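Local coordinates for protein ribosomal RNA small subunit methyltransferase Nep1 (Archaeoglobus fulgidus, PDB 3O7B) that probably methylates N1 of a specific pseudouridine in 16S ribosomal RNA, using S-adenosyl-L-methionine as methyl donor, during biogenesis of the small ribosomal subunit, at residues R81-R86 / D200-T205; L171-G176 / E204-L209. All coordinates share one frame; numbering follows the deposited sequence.

Interaction 1: residues R81-R86 / D200-T205; sequences REKRGR and DFFEET
The Phe202 ring carries the ammonium group of Lys83 over the centre of one face, and it also makes an edge-to-face pair with Phe80. NZ of Lys83 stands 3.5 Å from the centroid of the Phe202 ring and only 8° off the ring normal, so all six ring carbons are almost equally far from the charge. This geometry is that of a cation-pi contact. The rest of the lysine reaches the site over the ring's border, with CD of Lys83 4.0 Å from CZ of Phe202, and the lysine and the phenylalanine run antiparallel alongside one another. Beyond CG the lysine is fully extended, which lets a residue whose CA lies 9.1 Å from the CA of Asp200 span the distance.

The protein is a SPOUT methyltransferase, and residues 200-202 form the loop that leads from the cofactor-binding Gly199 into helix 203-209, with Phe202 at its N-cap position. Lys83 comes from a 3-10 turn ahead of helix 87-98. Its NZ donates a hydrogen bond of 2.7 Å to the backbone O of Asp200, meeting that oxygen at a C=O...N angle of 150° and tilted 22° from the carbonyl plane. NZ of Lys83 also forms a salt bridge with the carboxylate of Glu34, and a second cation-pi contact joins Lys83 to Phe196. Glu34 also accepts hydrogen bonds from Phe202 N and Thr205 OG1, so one carboxylate ties the lysine to the start of the helix.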
ATOM      1  N   ARG A  81       5.151  10.393  20.654  1.00 19.78           N
ATOM      2  CA  ARG A  81       3.849   9.891  20.247  1.00 19.90           C
ATOM      3  C   ARG A  81       3.609  10.082  18.755  1.00 19.39           C
ATOM      4  O   ARG A  81       2.930   9.256  18.123  1.00 19.50           O
ATOM      5  CB  ARG A  81       2.711  10.506  21.075  1.00 20.25           C
ATOM      6  CG  ARG A  81       1.318   9.895  20.770  1.00 21.55           C
ATOM      7  CD  ARG A  81       0.556  10.837  19.872  1.00 23.69           C
ATOM      8  NE  ARG A  81      -0.748  10.355  19.408  1.00 23.28           N
ATOM      9  CZ  ARG A  81      -0.952   9.717  18.258  1.00 22.49           C
ATOM     10  NH1 ARG A  81       0.069   9.407  17.456  1.00 20.77           N
ATOM     11  NH2 ARG A  81      -2.186   9.382  17.913  1.00 22.41           N
ATOM     12  N   GLU A  82       4.189  11.134  18.181  1.00 19.32           N
ATOM     13  CA  GLU A  82       4.002  11.415  16.759  1.00 19.31           C
ATOM     14  C   GLU A  82       4.509  10.274  15.863  1.00 18.57           C
ATOM     15  O   GLU A  82       4.047  10.133  14.731  1.00 19.24           O
ATOM     16  CB  GLU A  82       4.642  12.761  16.370  1.00 20.33           C
ATOM     17  CG  GLU A  82       6.167  12.789  16.319  1.00 23.63           C
ATOM     18  CD  GLU A  82       6.822  12.923  17.691  1.00 28.17           C
ATOM     19  OE1 GLU A  82       6.101  13.102  18.706  1.00 30.01           O
ATOM     20  OE2 GLU A  82       8.070  12.859  17.747  1.00 31.83           O
ATOM     21  N   LYS A  83       5.425   9.452  16.377  1.00 17.10           N
ATOM     22  CA  LYS A  83       5.960   8.320  15.603  1.00 16.31           C
ATOM     23  C   LYS A  83       5.148   7.033  15.729  1.00 15.77           C
ATOM     24  O   LYS A  83       5.390   6.080  14.985  1.00 16.10           O
ATOM     25  CB  LYS A  83       7.396   8.001  16.041  1.00 16.66           C
ATOM     26  CG  LYS A  83       8.394   9.072  15.665  1.00 19.10           C
ATOM     27  CD  LYS A  83       9.803   8.608  15.967  1.00 20.69           C
ATOM     28  CE  LYS A  83      10.815   9.549  15.352  1.00 23.61           C
ATOM     29  NZ  LYS A  83      12.219   9.139  15.666  1.00 22.92           N
ATOM     30  N   ARG A  84       4.196   7.006  16.657  1.00 15.54           N
ATOM     31  CA  ARG A  84       3.644   5.739  17.152  1.00 15.62           C
ATOM     32  C   ARG A  84       2.257   5.415  16.631  1.00 15.14           C
ATOM     33  O   ARG A  84       1.516   6.311  16.209  1.00 15.40           O
ATOM     34  CB  ARG A  84       3.661   5.730  18.679  1.00 16.41           C
ATOM     35  CG  ARG A  84       5.056   5.942  19.220  1.00 17.28           C
ATOM     36  CD  ARG A  84       5.053   6.084  20.733  1.00 19.63           C
ATOM     37  NE  ARG A  84       5.219   4.788  21.371  1.00 19.43           N
ATOM     38  CZ  ARG A  84       5.642   4.624  22.618  1.00 22.01           C
ATOM     39  NH1 ARG A  84       5.938   5.685  23.363  1.00 21.29           N
ATOM     40  NH2 ARG A  84       5.779   3.406  23.110  1.00 21.85           N
ATOM     41  N   GLY A  85       1.929   4.126  16.660  1.00 14.24           N
ATOM     42  CA  GLY A  85       0.598   3.630  16.319  1.00 14.00           C
ATOM     43  C   GLY A  85       0.267   3.614  14.843  1.00 13.94           C
ATOM     44  O   GLY A  85      -0.910   3.663  14.482  1.00 14.43           O
ATOM     45  N   ARG A  86       1.284   3.481  13.999  1.00 13.08           N
ATOM     46  CA  ARG A  86       1.060   3.490  12.528  1.00 13.20           C
ATOM     47  C   ARG A  86       1.638   2.285  11.776  1.00 12.79           C
ATOM     48  O   ARG A  86       2.483   2.444  10.906  1.00 13.32           O
ATOM     49  CB  ARG A  86       1.529   4.815  11.929  1.00 13.67           C
ATOM     50  CG  ARG A  86       0.748   6.021  12.463  1.00 14.55           C
ATOM     51  CD  ARG A  86      -0.712   6.067  11.944  1.00 16.12           C
ATOM     52  NE  ARG A  86      -0.720   6.025  10.487  1.00 16.15           N
ATOM     53  CZ  ARG A  86      -0.473   7.061   9.697  1.00 17.27           C
ATOM     54  NH1 ARG A  86      -0.233   8.263  10.198  1.00 19.32           N
ATOM     55  NH2 ARG A  86      -0.466   6.886   8.380  1.00 18.92           N
ATOM     56  N   ASP A 200      11.972  13.077  13.088  1.00 23.79           N
ATOM     57  CA  ASP A 200      13.258  12.743  12.483  1.00 24.14           C
ATOM     58  C   ASP A 200      13.770  11.469  13.126  1.00 22.39           C
ATOM     59  O   ASP A 200      13.290  11.089  14.180  1.00 22.58           O
ATOM     60  CB  ASP A 200      14.263  13.865  12.747  1.00 25.61           C
ATOM     61  CG  ASP A 200      13.878  15.153  12.060  1.00 29.80           C
ATOM     62  OD1 ASP A 200      13.347  16.052  12.750  1.00 34.94           O
ATOM     63  OD2 ASP A 200      14.086  15.254  10.831  1.00 35.67           O
ATOM     64  N   PHE A 201      14.749  10.825  12.501  1.00 20.85           N
ATOM     65  CA  PHE A 201      15.357   9.633  13.091  1.00 19.86           C
ATOM     66  C   PHE A 201      15.905   9.918  14.482  1.00 19.57           C
ATOM     67  O   PHE A 201      16.452  10.998  14.728  1.00 20.06           O
ATOM     68  CB  PHE A 201      16.498   9.120  12.224  1.00 19.02           C
ATOM     69  CG  PHE A 201      16.055   8.623  10.874  1.00 18.99           C
ATOM     70  CD1 PHE A 201      15.394   7.410  10.756  1.00 18.74           C
ATOM     71  CD2 PHE A 201      16.324   9.354   9.729  1.00 20.66           C
ATOM     72  CE1 PHE A 201      14.989   6.950   9.502  1.00 18.90           C
ATOM     73  CE2 PHE A 201      15.918   8.895   8.467  1.00 20.09           C
ATOM     74  CZ  PHE A 201      15.256   7.683   8.367  1.00 18.43           C
ATOM     75  N   PHE A 202      15.756   8.963  15.390  1.00 18.77           N
ATOM     76  CA  PHE A 202      16.478   9.018  16.668  1.00 19.12           C
ATOM     77  C   PHE A 202      17.975   9.078  16.403  1.00 19.71           C
ATOM     78  O   PHE A 202      18.502   8.448  15.482  1.00 19.02           O
ATOM     79  CB  PHE A 202      16.202   7.769  17.496  1.00 19.58           C
ATOM     80  CG  PHE A 202      14.777   7.646  17.984  1.00 19.91           C
ATOM     81  CD1 PHE A 202      14.145   8.695  18.667  1.00 21.35           C
ATOM     82  CD2 PHE A 202      14.077   6.445  17.799  1.00 20.96           C
ATOM     83  CE1 PHE A 202      12.829   8.560  19.129  1.00 23.84           C
ATOM     84  CE2 PHE A 202      12.767   6.299  18.258  1.00 22.42           C
ATOM     85  CZ  PHE A 202      12.137   7.359  18.926  1.00 22.68           C
ATOM     86  N   GLU A 203      18.687   9.819  17.248  1.00 20.34           N
ATOM     87  CA  GLU A 203      20.142   9.838  17.156  1.00 21.21           C
ATOM     88  C   GLU A 203      20.737   8.434  17.298  1.00 20.53           C
ATOM     89  O   GLU A 203      21.695   8.093  16.587  1.00 20.13           O
ATOM     90  CB  GLU A 203      20.748  10.806  18.181  1.00 22.34           C
ATOM     91  CG  GLU A 203      20.580  12.279  17.818  1.00 26.38           C
ATOM     92  CD  GLU A 203      21.122  12.637  16.428  1.00 32.06           C
ATOM     93  OE1 GLU A 203      22.180  12.098  16.016  1.00 34.63           O
ATOM     94  OE2 GLU A 203      20.481  13.471  15.746  1.00 36.01           O
ATOM     95  N   GLU A 204      20.161   7.620  18.186  0.50 20.39           N
ATOM     96  CA  GLU A 204      20.614   6.241  18.364  0.50 20.59           C
ATOM     97  C   GLU A 204      20.564   5.440  17.059  0.50 19.32           C
ATOM     98  O   GLU A 204      21.491   4.704  16.745  0.50 19.06           O
ATOM     99  CB  GLU A 204      19.823   5.517  19.459  0.50 20.76           C
ATOM    100  CG  GLU A 204      20.267   4.063  19.643  0.50 22.80           C
ATOM    101  CD  GLU A 204      19.671   3.377  20.863  0.50 22.69           C
ATOM    102  OE1 GLU A 204      18.848   3.991  21.581  0.50 26.45           O
ATOM    103  OE2 GLU A 204      20.037   2.205  21.096  0.50 26.56           O
ATOM    104  N   THR A 205      19.475   5.589  16.306  1.00 18.63           N
ATOM    105  CA  THR A 205      19.332   4.895  15.030  1.00 17.76           C
ATOM    106  C   THR A 205      20.470   5.251  14.077  1.00 16.63           C
ATOM    107  O   THR A 205      21.100   4.377  13.482  1.00 16.09           O
ATOM    108  CB  THR A 205      17.979   5.254  14.386  1.00 17.51           C
ATOM    109  OG1 THR A 205      16.926   4.909  15.280  1.00 18.31           O
ATOM    110  CG2 THR A 205      17.773   4.519  13.055  1.00 17.60           C
TER

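Interaction 2: residues L171-G176 / E204-L209. With SAH (S-adenosyl-L-homocysteine), chain C.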
ATOM      1  N   LEU A 171      21.138   5.775   3.396  1.00 14.39           N
ATOM      2  CA  LEU A 171      20.048   6.285   4.211  1.00 14.86           C
ATOM      3  C   LEU A 171      19.297   7.325   3.402  1.00 15.61           C
ATOM      4  O   LEU A 171      19.852   8.356   3.010  1.00 15.77           O
ATOM      5  CB  LEU A 171      20.557   6.920   5.515  1.00 14.31           C
ATOM      6  CG  LEU A 171      19.487   7.507   6.422  1.00 15.02           C
ATOM      7  CD1 LEU A 171      18.531   6.404   6.932  1.00 16.00           C
ATOM      8  CD2 LEU A 171      20.102   8.266   7.597  1.00 15.90           C
ATOM      9  N   PHE A 172      18.032   7.045   3.127  1.00 15.48           N
ATOM     10  CA  PHE A 172      17.228   7.986   2.364  1.00 16.32           C
ATOM     11  C   PHE A 172      16.638   9.025   3.301  1.00 17.39           C
ATOM     12  O   PHE A 172      15.919   8.700   4.241  1.00 17.40           O
ATOM     13  CB  PHE A 172      16.204   7.212   1.512  1.00 15.86           C
ATOM     14  CG  PHE A 172      16.851   6.535   0.343  1.00 14.01           C
ATOM     15  CD1 PHE A 172      16.979   7.195  -0.890  1.00 15.56           C
ATOM     16  CD2 PHE A 172      17.441   5.284   0.477  1.00 15.59           C
ATOM     17  CE1 PHE A 172      17.659   6.611  -1.955  1.00 15.15           C
ATOM     18  CE2 PHE A 172      18.117   4.688  -0.584  1.00 15.98           C
ATOM     19  CZ  PHE A 172      18.231   5.358  -1.808  1.00 15.83           C
ATOM     20  N   ARG A 173      17.031  10.286   3.088  1.00 19.51           N
ATOM     21  CA  ARG A 173      16.472  11.416   3.837  1.00 22.23           C
ATOM     22  C   ARG A 173      16.481  12.635   2.933  1.00 22.87           C
ATOM     23  O   ARG A 173      17.370  12.788   2.094  1.00 22.82           O
ATOM     24  CB  ARG A 173      17.261  11.802   5.104  1.00 23.40           C
ATOM     25  CG  ARG A 173      18.416  10.956   5.521  1.00 24.63           C
ATOM     26  CD  ARG A 173      19.283  11.728   6.540  1.00 24.23           C
ATOM     27  NE  ARG A 173      18.546  12.144   7.730  1.00 25.53           N
ATOM     28  CZ  ARG A 173      19.112  12.481   8.891  1.00 25.68           C
ATOM     29  NH1 ARG A 173      20.433  12.459   9.034  1.00 27.28           N
ATOM     30  NH2 ARG A 173      18.354  12.829   9.916  1.00 27.60           N
ATOM     31  N   GLU A 174      15.502  13.505   3.155  1.00 24.35           N
ATOM     32  CA  GLU A 174      15.350  14.739   2.398  1.00 26.30           C
ATOM     33  C   GLU A 174      16.617  15.596   2.388  1.00 27.47           C
ATOM     34  O   GLU A 174      16.967  16.149   1.351  1.00 27.79           O
ATOM     35  CB  GLU A 174      14.170  15.536   2.941  1.00 26.57           C
ATOM     36  CG  GLU A 174      13.884  16.817   2.164  1.00 28.52           C
ATOM     37  CD  GLU A 174      12.729  17.601   2.736  1.00 32.26           C
ATOM     38  OE1 GLU A 174      12.043  17.082   3.648  1.00 33.15           O
ATOM     39  OE2 GLU A 174      12.508  18.745   2.271  1.00 34.06           O
ATOM     40  N   LYS A 175      17.314  15.668   3.522  1.00 28.54           N
ATOM     41  CA  LYS A 175      18.500  16.535   3.647  1.00 30.13           C
ATOM     42  C   LYS A 175      19.773  15.947   3.030  1.00 30.11           C
ATOM     43  O   LYS A 175      20.837  16.579   3.053  1.00 30.36           O
ATOM     44  CB  LYS A 175      18.748  16.913   5.116  1.00 30.56           C
ATOM     45  CG  LYS A 175      19.109  15.731   6.018  1.00 33.00           C
ATOM     46  CD  LYS A 175      19.869  16.160   7.266  1.00 35.61           C
ATOM     47  CE  LYS A 175      21.358  16.295   6.965  1.00 38.34           C
ATOM     48  NZ  LYS A 175      22.200  16.000   8.152  1.00 39.99           N
ATOM     49  N   GLY A 176      19.666  14.739   2.482  1.00 29.92           N
ATOM     50  CA  GLY A 176      20.800  14.053   1.879  1.00 30.10           C
ATOM     51  C   GLY A 176      21.256  14.608   0.546  1.00 30.26           C
ATOM     52  O   GLY A 176      20.779  15.656   0.088  1.00 29.95           O
ATOM     53  N   GLU A 204      20.161   7.620  18.186  0.50 20.39           N
ATOM     54  CA  GLU A 204      20.614   6.241  18.364  0.50 20.59           C
ATOM     55  C   GLU A 204      20.564   5.440  17.059  0.50 19.32           C
ATOM     56  O   GLU A 204      21.491   4.704  16.745  0.50 19.06           O
ATOM     57  CB  GLU A 204      19.823   5.517  19.459  0.50 20.76           C
ATOM     58  CG  GLU A 204      20.267   4.063  19.643  0.50 22.80           C
ATOM     59  CD  GLU A 204      19.671   3.377  20.863  0.50 22.69           C
ATOM     60  OE1 GLU A 204      18.848   3.991  21.581  0.50 26.45           O
ATOM     61  OE2 GLU A 204      20.037   2.205  21.096  0.50 26.56           O
ATOM     62  N   THR A 205      19.475   5.589  16.306  1.00 18.63           N
ATOM     63  CA  THR A 205      19.332   4.895  15.030  1.00 17.76           C
ATOM     64  C   THR A 205      20.470   5.251  14.077  1.00 16.63           C
ATOM     65  O   THR A 205      21.100   4.377  13.482  1.00 16.09           O
ATOM     66  CB  THR A 205      17.979   5.254  14.386  1.00 17.51           C
ATOM     67  OG1 THR A 205      16.926   4.909  15.280  1.00 18.31           O
ATOM     68  CG2 THR A 205      17.773   4.519  13.055  1.00 17.60           C
ATOM     69  N   LEU A 206      20.756   6.546  13.964  1.00 16.75           N
ATOM     70  CA  LEU A 206      21.835   6.988  13.087  1.00 16.86           C
ATOM     71  C   LEU A 206      23.204   6.475  13.542  1.00 16.61           C
ATOM     72  O   LEU A 206      24.022   6.084  12.716  1.00 15.92           O
ATOM     73  CB  LEU A 206      21.861   8.513  12.974  1.00 17.40           C
ATOM     74  CG  LEU A 206      20.564   9.177  12.507  1.00 19.29           C
ATOM     75  CD1 LEU A 206      20.637  10.699  12.677  1.00 22.34           C
ATOM     76  CD2 LEU A 206      20.262   8.799  11.069  1.00 21.44           C
ATOM     77  N   ARG A 207      23.433   6.465  14.855  1.00 17.21           N
ATOM     78  CA  ARG A 207      24.678   5.896  15.372  1.00 18.29           C
ATOM     79  C   ARG A 207      24.824   4.413  15.026  1.00 18.11           C
ATOM     80  O   ARG A 207      25.895   3.954  14.641  1.00 18.56           O
ATOM     81  CB  ARG A 207      24.785   6.097  16.884  1.00 19.05           C
ATOM     82  CG  ARG A 207      24.987   7.548  17.297  1.00 22.77           C
ATOM     83  CD  ARG A 207      25.473   7.673  18.740  1.00 27.29           C
ATOM     84  NE  ARG A 207      24.527   7.129  19.718  1.00 30.63           N
ATOM     85  CZ  ARG A 207      23.515   7.805  20.258  1.00 31.45           C
ATOM     86  NH1 ARG A 207      23.291   9.074  19.928  1.00 33.43           N
ATOM     87  NH2 ARG A 207      22.720   7.205  21.141  1.00 32.95           N
ATOM     88  N   GLU A 208      23.730   3.659  15.136  1.00 17.15           N
ATOM     89  CA  GLU A 208      23.764   2.239  14.786  1.00 17.06           C
ATOM     90  C   GLU A 208      24.134   1.949  13.330  1.00 16.24           C
ATOM     91  O   GLU A 208      24.632   0.876  13.023  1.00 15.52           O
ATOM     92  CB  GLU A 208      22.414   1.594  15.078  1.00 18.12           C
ATOM     93  CG  GLU A 208      22.162   1.359  16.533  1.00 20.69           C
ATOM     94  CD  GLU A 208      22.992   0.222  17.061  1.00 24.19           C
ATOM     95  OE1 GLU A 208      22.744  -0.944  16.690  1.00 24.75           O
ATOM     96  OE2 GLU A 208      23.914   0.502  17.848  1.00 26.48           O
ATOM     97  N   LEU A 209      23.855   2.888  12.424  1.00 15.35           N
ATOM     98  CA  LEU A 209      24.115   2.640  11.022  1.00 15.36           C
ATOM     99  C   LEU A 209      25.608   2.577  10.671  1.00 15.23           C
ATOM    100  O   LEU A 209      25.993   2.017   9.643  1.00 15.79           O
ATOM    101  CB  LEU A 209      23.418   3.701  10.163  1.00 15.85           C
ATOM    102  CG  LEU A 209      21.890   3.704  10.209  1.00 16.80           C
ATOM    103  CD1 LEU A 209      21.379   4.894   9.428  1.00 17.64           C
ATOM    104  CD2 LEU A 209      21.353   2.383   9.640  1.00 16.56           C
TER
HETATM  105  N   SAH C 301      11.186  12.815   8.456  1.00 36.55           N
HETATM  106  CA  SAH C 301       9.842  12.819   7.806  1.00 36.37           C
HETATM  107  CB  SAH C 301       8.970  11.738   8.432  1.00 36.18           C
HETATM  108  CG  SAH C 301       9.210  10.354   7.836  1.00 34.05           C
HETATM  109  SD  SAH C 301       8.929  10.292   6.040  1.00 30.06           S
HETATM  110  C   SAH C 301       9.162  14.181   7.897  1.00 36.98           C
HETATM  111  O   SAH C 301       9.764  15.152   8.363  1.00 37.52           O
HETATM  112  C5' SAH C 301       9.336   8.575   5.622  1.00 25.07           C
HETATM  113  C4' SAH C 301      10.739   8.275   5.105  1.00 22.67           C
HETATM  114  O4' SAH C 301      10.871   8.581   3.730  1.00 20.85           O
HETATM  115  C3' SAH C 301      11.849   9.078   5.757  1.00 20.99           C
HETATM  116  O3' SAH C 301      12.177   8.579   7.030  1.00 20.37           O
HETATM  117  C2' SAH C 301      12.958   8.919   4.749  1.00 19.54           C
HETATM  118  O2' SAH C 301      13.584   7.640   4.888  1.00 18.24           O
HETATM  119  C1' SAH C 301      12.211   8.937   3.428  1.00 21.32           C
HETATM  120  N9  SAH C 301      12.156  10.247   2.726  1.00 21.03           N
HETATM  121  C8  SAH C 301      11.182  11.214   2.834  1.00 21.83           C
HETATM  122  N7  SAH C 301      11.493  12.232   1.990  1.00 20.12           N
HETATM  123  C5  SAH C 301      12.624  11.911   1.329  1.00 19.73           C
HETATM  124  C6  SAH C 301      13.382  12.572   0.369  1.00 20.96           C
HETATM  125  N6  SAH C 301      13.023  13.781  -0.092  1.00 22.94           N
HETATM  126  N1  SAH C 301      14.515  11.975  -0.130  1.00 21.85           N
HETATM  127  C2  SAH C 301      14.922  10.738   0.334  1.00 20.65           C
HETATM  128  N3  SAH C 301      14.170  10.092   1.291  1.00 20.80           N
HETATM  129  C4  SAH C 301      13.054  10.667   1.789  1.00 19.72           C
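The end of strand 168-172 passes beside helix 203-209, the CA atoms of Leu171 and Leu209 being 8.7 Å apart, and the chain then folds into a type I turn from Arg173 to Gly176. Leu171 points its methyl groups at the helix and lies nearly perpendicular to the side chains of Leu206 and Leu209. With its CG anti to the backbone N (chi1 179°), it brings CD2 to 3.5 Å from CD2 of Leu206 and to 4.0 Å from CD1 of Leu209, which lies one helical turn further on. The helix is the crossover of a beta-alpha-beta unit from strand 189-194 to strand 212-215, two parallel strands with strand 168-172 between them. Both Leu171 and Leu209 also touch Cys192 of strand 189-194.

The Arg173 guanidinium lies between two aliphatic groups: CD2 of Leu206 is 4.1 Å above one face, toward the rim, and CD of Lys175 covers the opposite face over its centre. NH1 of Arg173 forms a salt bridge with Glu214. Were Leu206 shortened to an alanine, CD2 of Leu171 would probably face a gap and the Arg173 guanidinium would lose the apolar group on one face. The same strand end also serves the cofactor product, S-adenosylhomocysteine: the ribose O2' donates a 2.6 Å hydrogen bond to the backbone O of Phe172, while CB of Phe172 lies 3.5 Å from adenine N3.

Interactions 1 and 2, centred about 12 Å apart, share Glu204 and Thr205 and use the same helix, 203-209: interaction 1 secures the loop that enters it, interaction 2 packs its flank on the sheet. Phe201 is the direct bridge. Its CZ lies 3.8 Å from CD1 of Leu171, and its CB 4.0 Å from CD2 of Leu206, while its side chain also comes about 3 Å from the bound S-adenosylhomocysteine. Phe201 and residues 172-174 all line the cofactor pocket, so both contacts border it. The 81-86 segment also carries Arg86, outside the contact itself but predicted to interact with the rRNA, consistent with this loop lying near the substrate; it is salt-bridged to Asp88.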